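Local coordinates for putative lipoprotein (PDB 3QNK) that is of unknown function but, as a SusD-like outer-membrane lipoprotein, probably takes part in capturing glycans for import, at residues L215-G218 / E222-R225; E316-A321 / R443-A448; I388-E393 / R419-L424. One frame throughout, in Å; residues are numbered along the deposited sequence.

How the contacts relate
The three contacts lie close together on the same side of the chain's centre. Contacts 1 and 2 have centres about 11 Å apart, and contact 3 lies about 9 Å from the centre of each. Along the chain, contact 1 closes first, and contact 3 is nested in the loop that contact 2 closes. R421 of contact 3 ties to contact 1 at both ends: its NH1 is 2.7 Å from V216 O, and its O is 3.0 Å from G218 N, both probable hydrogen bonds. E446 of contact 2 links that contact to contact 3, and more weakly to contact 1.

Contact 1 of 3, residues L215-G218 / E222-R225; sequences LVDG and EKYR
D217 and K223 cross obliquely and are joined by a salt bridge. K223 NZ lies 2.9 Å from D217 OD2 and donates to it. The ammonium approaches from above the carboxylate plane, 52° out of it. K223 is fully extended beyond CG, which carries NZ out to the acid. CG of D217 is anti to the backbone N (chi1 178°), which brings the carboxylate within range of the lysine. The other oxygen, OD1, is hydrogen-bonded to OG1 of T219, in the short link between the two segments. The carboxylate is therefore held at both oxygens.

Closer to the backbone the lysine lies against the loop. K223 CB comes to 3.2 Å from D217 O, and CG follows the same carbonyl at 3.9 Å. V216 also meets the helix. V216 CG1 touches K223 O at 3.7 Å, a van der Waals contact; the oxygen accepts a hydrogen bond from S226 OG. Y224 contacts G218 rather than the acid. Y224 CB is 4.0 Å from G218 CA, and the glycine sits at the edge of the ring, near its plane. Y224 OH makes weak hydrogen bonds with E446 OE2 and R390 NH2.

The contact is local. The loop after helix 198-209 passes through 215-218 and then folds against the short helix 221-225. The T220 side chain bonds K223 N near the start of that helix. The chemistry of the contact divides in two. D217 and K223 are exposed, so water probably weakens their ion pair, whereas G218 and Y224 are buried and meet by van der Waals contact alone, G218 CA against the backbone N and CB of Y224.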
loop_
_atom_site.group_PDB
_atom_site.type_symbol
_atom_site.label_atom_id
_atom_site.label_comp_id
_atom_site.label_asym_id
_atom_site.label_seq_id
_atom_site.Cartn_x
_atom_site.Cartn_y
_atom_site.Cartn_z
ATOM N N LEU B 215 -27.571 27.105 3.095
ATOM C CA LEU B 215 -27.158 26.585 4.409
ATOM C C LEU B 215 -28.345 25.951 5.115
ATOM O O LEU B 215 -29.423 26.553 5.157
ATOM C CB LEU B 215 -26.556 27.671 5.315
ATOM C CG LEU B 215 -25.216 28.281 4.918
ATOM C CD1 LEU B 215 -24.862 29.429 5.822
ATOM C CD2 LEU B 215 -24.097 27.270 4.971
ATOM N N VAL B 216 -28.174 24.712 5.620
ATOM C CA VAL B 216 -29.219 23.992 6.372
ATOM C C VAL B 216 -29.445 24.778 7.671
ATOM O O VAL B 216 -28.475 25.276 8.263
ATOM C CB VAL B 216 -28.759 22.527 6.643
ATOM C CG1 VAL B 216 -29.528 21.846 7.774
ATOM C CG2 VAL B 216 -28.759 21.682 5.385
ATOM N N ASP B 217 -30.699 24.911 8.105
ATOM C CA ASP B 217 -31.015 25.579 9.371
ATOM C C ASP B 217 -30.363 24.781 10.528
ATOM O O ASP B 217 -30.560 23.576 10.622
ATOM C CB ASP B 217 -32.552 25.682 9.544
ATOM C CG ASP B 217 -33.087 26.307 10.824
ATOM O OD1 ASP B 217 -32.279 26.822 11.623
ATOM O OD2 ASP B 217 -34.328 26.316 11.003
ATOM N N GLY B 218 -29.566 25.453 11.346
ATOM C CA GLY B 218 -28.906 24.819 12.470
ATOM C C GLY B 218 -29.222 25.441 13.811
ATOM O O GLY B 218 -28.380 25.428 14.709
ATOM N N GLU B 222 -29.959 19.006 16.805
ATOM C CA GLU B 222 -30.497 17.981 15.918
ATOM C C GLU B 222 -30.521 18.512 14.480
ATOM O O GLU B 222 -30.047 17.828 13.578
ATOM C CB GLU B 222 -31.891 17.549 16.387
ATOM N N LYS B 223 -31.012 19.758 14.279
ATOM C CA LYS B 223 -31.093 20.422 12.965
ATOM C C LYS B 223 -29.712 20.552 12.315
ATOM O O LYS B 223 -29.562 20.220 11.151
ATOM C CB LYS B 223 -31.737 21.811 13.081
ATOM C CG LYS B 223 -33.240 21.818 12.904
ATOM C CD LYS B 223 -33.790 23.190 13.243
ATOM C CE LYS B 223 -35.240 23.314 12.893
ATOM N NZ LYS B 223 -35.707 24.718 13.050
ATOM N N TYR B 224 -28.705 21.010 13.073
ATOM C CA TYR B 224 -27.337 21.158 12.575
ATOM C C TYR B 224 -26.745 19.799 12.200
ATOM O O TYR B 224 -26.236 19.659 11.086
ATOM C CB TYR B 224 -26.453 21.869 13.600
ATOM C CG TYR B 224 -25.064 22.185 13.080
ATOM C CD1 TYR B 224 -24.803 23.373 12.400
ATOM C CD2 TYR B 224 -24.000 21.316 13.305
ATOM C CE1 TYR B 224 -23.523 23.678 11.947
ATOM C CE2 TYR B 224 -22.725 21.600 12.832
ATOM C CZ TYR B 224 -22.488 22.788 12.166
ATOM O OH TYR B 224 -21.228 23.069 11.710
ATOM N N ARG B 225 -26.856 18.786 13.108
ATOM C CA ARG B 225 -26.356 17.412 12.881
ATOM C C ARG B 225 -26.973 16.745 11.668
ATOM O O ARG B 225 -26.360 15.849 11.092
ATOM C CB ARG B 225 -26.621 16.521 14.085
ATOM C CG ARG B 225 -25.716 16.800 15.244
ATOM C CD ARG B 225 -25.814 15.731 16.270
ATOM N NE ARG B 225 -27.188 15.500 16.737
ATOM C CZ ARG B 225 -27.675 15.875 17.920
ATOM N NH1 ARG B 225 -26.898 16.505 18.802
ATOM N NH2 ARG B 225 -28.924 15.594 18.243
#

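Contact 2 of 3, residues E316-A321 / R443-A448; sequences EPRFYA and RRIEFA
R318 reaches across from the short helix 317-322 to I445 and E446 at the end of helix 432-446. R318 CB lies 4.1 Å from I445 CG2. R318 CD passes E446 OE1 at 3.3 Å. The chain bends at chi3 (-62°), and this turns the guanidinium back toward E316. R318 NE donates to E316 OE1 at 3.0 Å, in the guanidinium plane and on the syn lone pair of that oxygen. NE also reaches E316 OE2, from a more tilted position. I445 CG2 lies over one face of the R318 guanidinium, offset toward the rim, 3.4 Å from R318 NE and 3.5 Å from CZ. The same methyl touches E316 OE2.

E316 does two jobs here. It is the N-cap of helix 317-322, and E316 OE1 accepts from R318 N at 3.0 Å, from above the carboxylate plane. The same carboxylate grips the R318 side chain side-on, through NE and NH2. E316, R318 and E446 thus form a salt-bridge network that joins a helix start to the last turn of another helix, within the SusD-like fold, whose regular structure is mainly helical.

At the tip the two terminal nitrogens part. R318 NH2 donates to E316 OE2 at 3.0 Å, from above the carboxylate plane and less straight than the NE bond to OE1. It also forms a salt bridge with E442, one turn before E446 on helix 432-446. NH1 points to E446. R318 NH1 donates to E446 OE1 at 2.7 Å with an N-H...O angle of 154°, nearly along the C-O axis of the acceptor. The bond lies in the guanidinium plane, although the carboxylate plane is turned 46° from it. The main partner of the other oxygen, E446 OE2, is R390.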
loop_
_atom_site.group_PDB
_atom_site.type_symbol
_atom_site.label_atom_id
_atom_site.label_comp_id
_atom_site.label_asym_id
_atom_site.label_seq_id
_atom_site.Cartn_x
_atom_site.Cartn_y
_atom_site.Cartn_z
ATOM N N GLU B 316 -23.985 26.958 22.566
ATOM C CA GLU B 316 -24.550 27.177 21.227
ATOM C C GLU B 316 -24.799 25.794 20.516
ATOM O O GLU B 316 -24.129 24.818 20.876
ATOM C CB GLU B 316 -23.634 28.087 20.406
ATOM C CG GLU B 316 -22.255 27.504 20.148
ATOM C CD GLU B 316 -21.909 27.260 18.690
ATOM O OE1 GLU B 316 -22.798 26.851 17.902
ATOM O OE2 GLU B 316 -20.722 27.462 18.342
ATOM N N PRO B 317 -25.757 25.666 19.546
ATOM C CA PRO B 317 -26.084 24.336 18.980
ATOM C C PRO B 317 -24.915 23.456 18.507
ATOM O O PRO B 317 -25.003 22.237 18.673
ATOM C CB PRO B 317 -26.999 24.686 17.802
ATOM C CG PRO B 317 -27.713 25.907 18.242
ATOM C CD PRO B 317 -26.686 26.697 19.015
ATOM N N ARG B 318 -23.824 24.039 17.944
ATOM C CA ARG B 318 -22.692 23.257 17.406
ATOM C C ARG B 318 -21.976 22.491 18.502
ATOM O O ARG B 318 -21.333 21.482 18.209
ATOM C CB ARG B 318 -21.705 24.127 16.622
ATOM C CG ARG B 318 -22.284 24.696 15.328
ATOM C CD ARG B 318 -21.362 25.676 14.634
ATOM N NE ARG B 318 -21.090 26.859 15.445
ATOM C CZ ARG B 318 -20.413 27.921 15.022
ATOM N NH1 ARG B 318 -19.949 27.971 13.788
ATOM N NH2 ARG B 318 -20.202 28.943 15.830
ATOM N N PHE B 319 -22.115 22.928 19.767
ATOM C CA PHE B 319 -21.506 22.227 20.884
ATOM C C PHE B 319 -22.142 20.834 21.028
ATOM O O PHE B 319 -21.423 19.840 20.993
ATOM C CB PHE B 319 -21.616 23.026 22.183
ATOM C CG PHE B 319 -21.188 22.236 23.393
ATOM C CD1 PHE B 319 -19.835 22.073 23.697
ATOM C CD2 PHE B 319 -22.130 21.614 24.211
ATOM C CE1 PHE B 319 -19.440 21.336 24.805
ATOM C CE2 PHE B 319 -21.727 20.862 25.319
ATOM C CZ PHE B 319 -20.386 20.744 25.615
ATOM N N TYR B 320 -23.484 20.775 21.150
ATOM C CA TYR B 320 -24.268 19.537 21.316
ATOM C C TYR B 320 -24.283 18.720 20.034
ATOM O O TYR B 320 -24.499 17.514 20.085
ATOM C CB TYR B 320 -25.711 19.854 21.788
ATOM C CG TYR B 320 -25.731 20.684 23.056
ATOM C CD1 TYR B 320 -25.406 20.120 24.290
ATOM C CD2 TYR B 320 -25.926 22.064 23.006
ATOM C CE1 TYR B 320 -25.359 20.894 25.448
ATOM C CE2 TYR B 320 -25.883 22.848 24.161
ATOM C CZ TYR B 320 -25.602 22.263 25.375
ATOM O OH TYR B 320 -25.505 23.089 26.473
ATOM N N ALA B 321 -23.992 19.367 18.906
ATOM C CA ALA B 321 -23.924 18.745 17.593
ATOM C C ALA B 321 -22.608 18.022 17.390
ATOM O O ALA B 321 -22.570 17.051 16.639
ATOM C CB ALA B 321 -24.096 19.796 16.509
ATOM N N ARG B 443 -14.064 29.375 12.209
ATOM C CA ARG B 443 -13.668 28.300 11.321
ATOM C C ARG B 443 -13.392 27.018 12.110
ATOM O O ARG B 443 -13.759 25.921 11.676
ATOM C CB ARG B 443 -12.421 28.705 10.528
ATOM C CG ARG B 443 -12.364 27.933 9.236
ATOM C CD ARG B 443 -11.031 28.009 8.545
ATOM N NE ARG B 443 -11.107 27.184 7.348
ATOM C CZ ARG B 443 -11.450 27.634 6.150
ATOM N NH1 ARG B 443 -11.693 28.931 5.962
ATOM N NH2 ARG B 443 -11.520 26.804 5.123
ATOM N N ARG B 444 -12.745 27.164 13.270
ATOM C CA ARG B 444 -12.387 26.041 14.098
ATOM C C ARG B 444 -13.641 25.307 14.577
ATOM O O ARG B 444 -13.677 24.085 14.509
ATOM C CB ARG B 444 -11.510 26.486 15.278
ATOM C CG ARG B 444 -11.096 25.294 16.122
ATOM C CD ARG B 444 -10.490 25.699 17.417
ATOM N NE ARG B 444 -9.954 24.531 18.103
ATOM C CZ ARG B 444 -9.266 24.581 19.233
ATOM N NH1 ARG B 444 -9.040 25.743 19.828
ATOM N NH2 ARG B 444 -8.814 23.470 19.787
ATOM N N ILE B 445 -14.658 26.038 15.042
ATOM C CA ILE B 445 -15.891 25.466 15.557
ATOM C C ILE B 445 -16.733 24.891 14.417
ATOM O O ILE B 445 -17.293 23.789 14.537
ATOM C CB ILE B 445 -16.663 26.530 16.362
ATOM C CG1 ILE B 445 -15.857 27.024 17.583
ATOM C CG2 ILE B 445 -18.064 26.058 16.760
ATOM C CD1 ILE B 445 -15.484 25.932 18.665
ATOM N N GLU B 446 -16.812 25.626 13.307
ATOM C CA GLU B 446 -17.593 25.197 12.167
ATOM C C GLU B 446 -17.091 23.905 11.580
ATOM O O GLU B 446 -17.889 23.007 11.254
ATOM C CB GLU B 446 -17.603 26.275 11.067
ATOM C CG GLU B 446 -18.673 26.050 9.994
ATOM C CD GLU B 446 -20.102 25.989 10.509
ATOM O OE1 GLU B 446 -20.368 26.490 11.622
ATOM O OE2 GLU B 446 -20.948 25.378 9.830
ATOM N N PHE B 447 -15.771 23.832 11.407
ATOM C CA PHE B 447 -15.172 22.701 10.719
ATOM C C PHE B 447 -14.460 21.708 11.643
ATOM O O PHE B 447 -13.668 20.903 11.143
ATOM C CB PHE B 447 -14.265 23.208 9.576
ATOM C CG PHE B 447 -15.154 23.720 8.471
ATOM C CD1 PHE B 447 -15.886 22.834 7.680
ATOM C CD2 PHE B 447 -15.340 25.082 8.282
ATOM C CE1 PHE B 447 -16.783 23.305 6.726
ATOM C CE2 PHE B 447 -16.216 25.555 7.299
ATOM C CZ PHE B 447 -16.957 24.662 6.550
ATOM N N ALA B 448 -14.830 21.670 12.951
ATOM C CA ALA B 448 -14.229 20.713 13.875
ATOM C C ALA B 448 -14.543 19.281 13.405
ATOM O O ALA B 448 -15.662 19.015 12.985
ATOM C CB ALA B 448 -14.742 20.948 15.289
#

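Contact 3 of 3, residues I388-E393 / R419-L424; sequences ILRYAE and RQRVGL
R390 and R421 bring their guanidinium groups edge to edge. R390 NH2 and R421 NH2 are about 2.9 Å apart as modelled; at this resolution the exact value is uncertain. The planes are 27° apart. Both are donors, so no hydrogen bond joins them. Shared acids probably account for the close approach: E446 OE2 takes salt bridges from both NH2 groups. E237 also pairs with R421 NH1, and E450 with R390 NH1. The buried charges are therefore probably balanced. R421 holds CG in the crowded position (chi1 89°) and bends again at chi2, which helps carry its guanidinium back toward R390.

Van der Waals contact is slight. A392 CB lies 3.7 Å from R421 NH2 and meets the group obliquely.

Backbone bonds shape the second segment. L424 N reaches R419 O at 2.9 Å and G423 N reaches Q420 O at 3.2 Å. This is a Schellman motif with G423, of positive phi, as its C-prime residue.

R390 ends the short strand 389-390, which pairs antiparallel with strand 238-244; I388 and L389 both face F240, a classic beta bulge. Helix 391-405 follows directly, and R421 comes to it from the loop after helix 408-420, beside the end of helix 432-446.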
loop_
_atom_site.group_PDB
_atom_site.type_symbol
_atom_site.label_atom_id
_atom_site.label_comp_id
_atom_site.label_asym_id
_atom_site.label_seq_id
_atom_site.Cartn_x
_atom_site.Cartn_y
_atom_site.Cartn_z
ATOM N N ILE B 388 -16.792 16.363 1.935
ATOM C CA ILE B 388 -15.509 16.980 1.609
ATOM C C ILE B 388 -15.735 18.488 1.407
ATOM O O ILE B 388 -14.965 19.276 1.917
ATOM C CB ILE B 388 -14.830 16.255 0.391
ATOM C CG1 ILE B 388 -14.543 14.763 0.743
ATOM C CG2 ILE B 388 -13.532 16.947 -0.006
ATOM C CD1 ILE B 388 -14.367 13.799 -0.420
ATOM N N LEU B 389 -16.811 18.890 0.744
ATOM C CA LEU B 389 -17.093 20.303 0.536
ATOM C C LEU B 389 -18.562 20.642 0.891
ATOM O O LEU B 389 -19.497 20.062 0.323
ATOM C CB LEU B 389 -16.773 20.726 -0.916
ATOM C CG LEU B 389 -15.341 20.530 -1.455
ATOM C CD1 LEU B 389 -15.338 20.639 -2.997
ATOM C CD2 LEU B 389 -14.397 21.559 -0.877
ATOM N N ARG B 390 -18.729 21.571 1.865
ATOM C CA ARG B 390 -19.990 22.133 2.374
ATOM C C ARG B 390 -20.120 23.611 2.003
ATOM O O ARG B 390 -19.110 24.325 1.994
ATOM C CB ARG B 390 -20.010 22.057 3.897
ATOM C CG ARG B 390 -20.519 20.797 4.554
ATOM C CD ARG B 390 -20.048 20.824 6.016
ATOM N NE ARG B 390 -20.750 21.871 6.739
ATOM C CZ ARG B 390 -20.386 22.400 7.893
ATOM N NH1 ARG B 390 -19.301 21.970 8.515
ATOM N NH2 ARG B 390 -21.121 23.340 8.453
ATOM N N TYR B 391 -21.356 24.102 1.829
ATOM C CA TYR B 391 -21.612 25.516 1.521
ATOM C C TYR B 391 -21.052 26.475 2.620
ATOM O O TYR B 391 -20.590 27.562 2.277
ATOM C CB TYR B 391 -23.113 25.759 1.314
ATOM C CG TYR B 391 -23.477 27.074 0.652
ATOM C CD1 TYR B 391 -22.683 27.618 -0.355
ATOM C CD2 TYR B 391 -24.660 27.731 0.974
ATOM C CE1 TYR B 391 -23.026 28.815 -0.981
ATOM C CE2 TYR B 391 -25.030 28.914 0.333
ATOM C CZ TYR B 391 -24.211 29.453 -0.647
ATOM O OH TYR B 391 -24.586 30.601 -1.298
ATOM N N ALA B 392 -21.037 26.046 3.910
ATOM C CA ALA B 392 -20.516 26.839 5.028
ATOM C C ALA B 392 -19.084 27.349 4.786
ATOM O O ALA B 392 -18.755 28.464 5.201
ATOM C CB ALA B 392 -20.551 26.024 6.302
ATOM N N GLU B 393 -18.243 26.543 4.094
ATOM C CA GLU B 393 -16.857 26.882 3.808
ATOM C C GLU B 393 -16.729 28.081 2.883
ATOM O O GLU B 393 -15.782 28.858 3.036
ATOM C CB GLU B 393 -16.146 25.694 3.186
ATOM C CG GLU B 393 -14.698 25.628 3.600
ATOM C CD GLU B 393 -13.903 24.535 2.923
ATOM O OE1 GLU B 393 -14.295 23.345 3.035
ATOM O OE2 GLU B 393 -12.877 24.880 2.289
ATOM N N ARG B 419 -22.713 32.310 11.888
ATOM C CA ARG B 419 -23.229 32.535 13.236
ATOM C C ARG B 419 -24.756 32.640 13.225
ATOM O O ARG B 419 -25.414 32.104 14.114
ATOM C CB ARG B 419 -22.638 33.811 13.866
ATOM C CG ARG B 419 -21.159 34.005 13.678
ATOM C CD ARG B 419 -20.715 35.084 14.626
ATOM N NE ARG B 419 -20.125 34.452 15.796
ATOM C CZ ARG B 419 -20.491 34.671 17.044
ATOM N NH1 ARG B 419 -21.409 35.575 17.326
ATOM N NH2 ARG B 419 -19.926 34.009 18.019
ATOM N N GLN B 420 -25.317 33.345 12.243
ATOM C CA GLN B 420 -26.769 33.476 12.135
ATOM C C GLN B 420 -27.429 32.111 12.017
ATOM O O GLN B 420 -28.485 31.916 12.607
ATOM C CB GLN B 420 -27.194 34.355 10.934
ATOM C CG GLN B 420 -27.125 35.868 11.183
ATOM C CD GLN B 420 -27.221 36.698 9.895
ATOM O OE1 GLN B 420 -26.406 37.638 9.644
ATOM N NE2 GLN B 420 -28.246 36.385 9.067
ATOM N N ARG B 421 -26.768 31.142 11.331
ATOM C CA ARG B 421 -27.442 29.874 11.108
ATOM C C ARG B 421 -27.488 28.972 12.341
ATOM O O ARG B 421 -28.214 27.978 12.294
ATOM C CB ARG B 421 -26.980 29.132 9.832
ATOM C CG ARG B 421 -25.850 28.239 9.993
ATOM C CD ARG B 421 -26.137 26.763 10.142
ATOM N NE ARG B 421 -24.871 26.147 9.773
ATOM C CZ ARG B 421 -24.710 25.432 8.675
ATOM N NH1 ARG B 421 -25.767 25.053 7.963
ATOM N NH2 ARG B 421 -23.503 25.036 8.309
ATOM N N VAL B 422 -26.816 29.354 13.453
ATOM C CA VAL B 422 -26.841 28.614 14.728
ATOM C C VAL B 422 -27.377 29.514 15.872
ATOM O O VAL B 422 -27.121 29.251 17.063
ATOM C CB VAL B 422 -25.476 27.969 15.072
ATOM C CG1 VAL B 422 -25.164 26.838 14.093
ATOM C CG2 VAL B 422 -24.347 29.000 15.124
ATOM N N GLY B 423 -28.086 30.575 15.497
ATOM C CA GLY B 423 -28.675 31.525 16.437
ATOM C C GLY B 423 -27.716 32.379 17.243
ATOM O O GLY B 423 -28.093 32.914 18.294
ATOM N N LEU B 424 -26.467 32.503 16.774
ATOM C CA LEU B 424 -25.433 33.307 17.451
ATOM C C LEU B 424 -25.522 34.772 17.019
ATOM O O LEU B 424 -25.711 35.045 15.837
ATOM C CB LEU B 424 -24.006 32.756 17.223
ATOM C CG LEU B 424 -23.601 31.540 18.065
ATOM C CD1 LEU B 424 -22.247 31.026 17.653
ATOM C CD2 LEU B 424 -23.579 31.876 19.564
#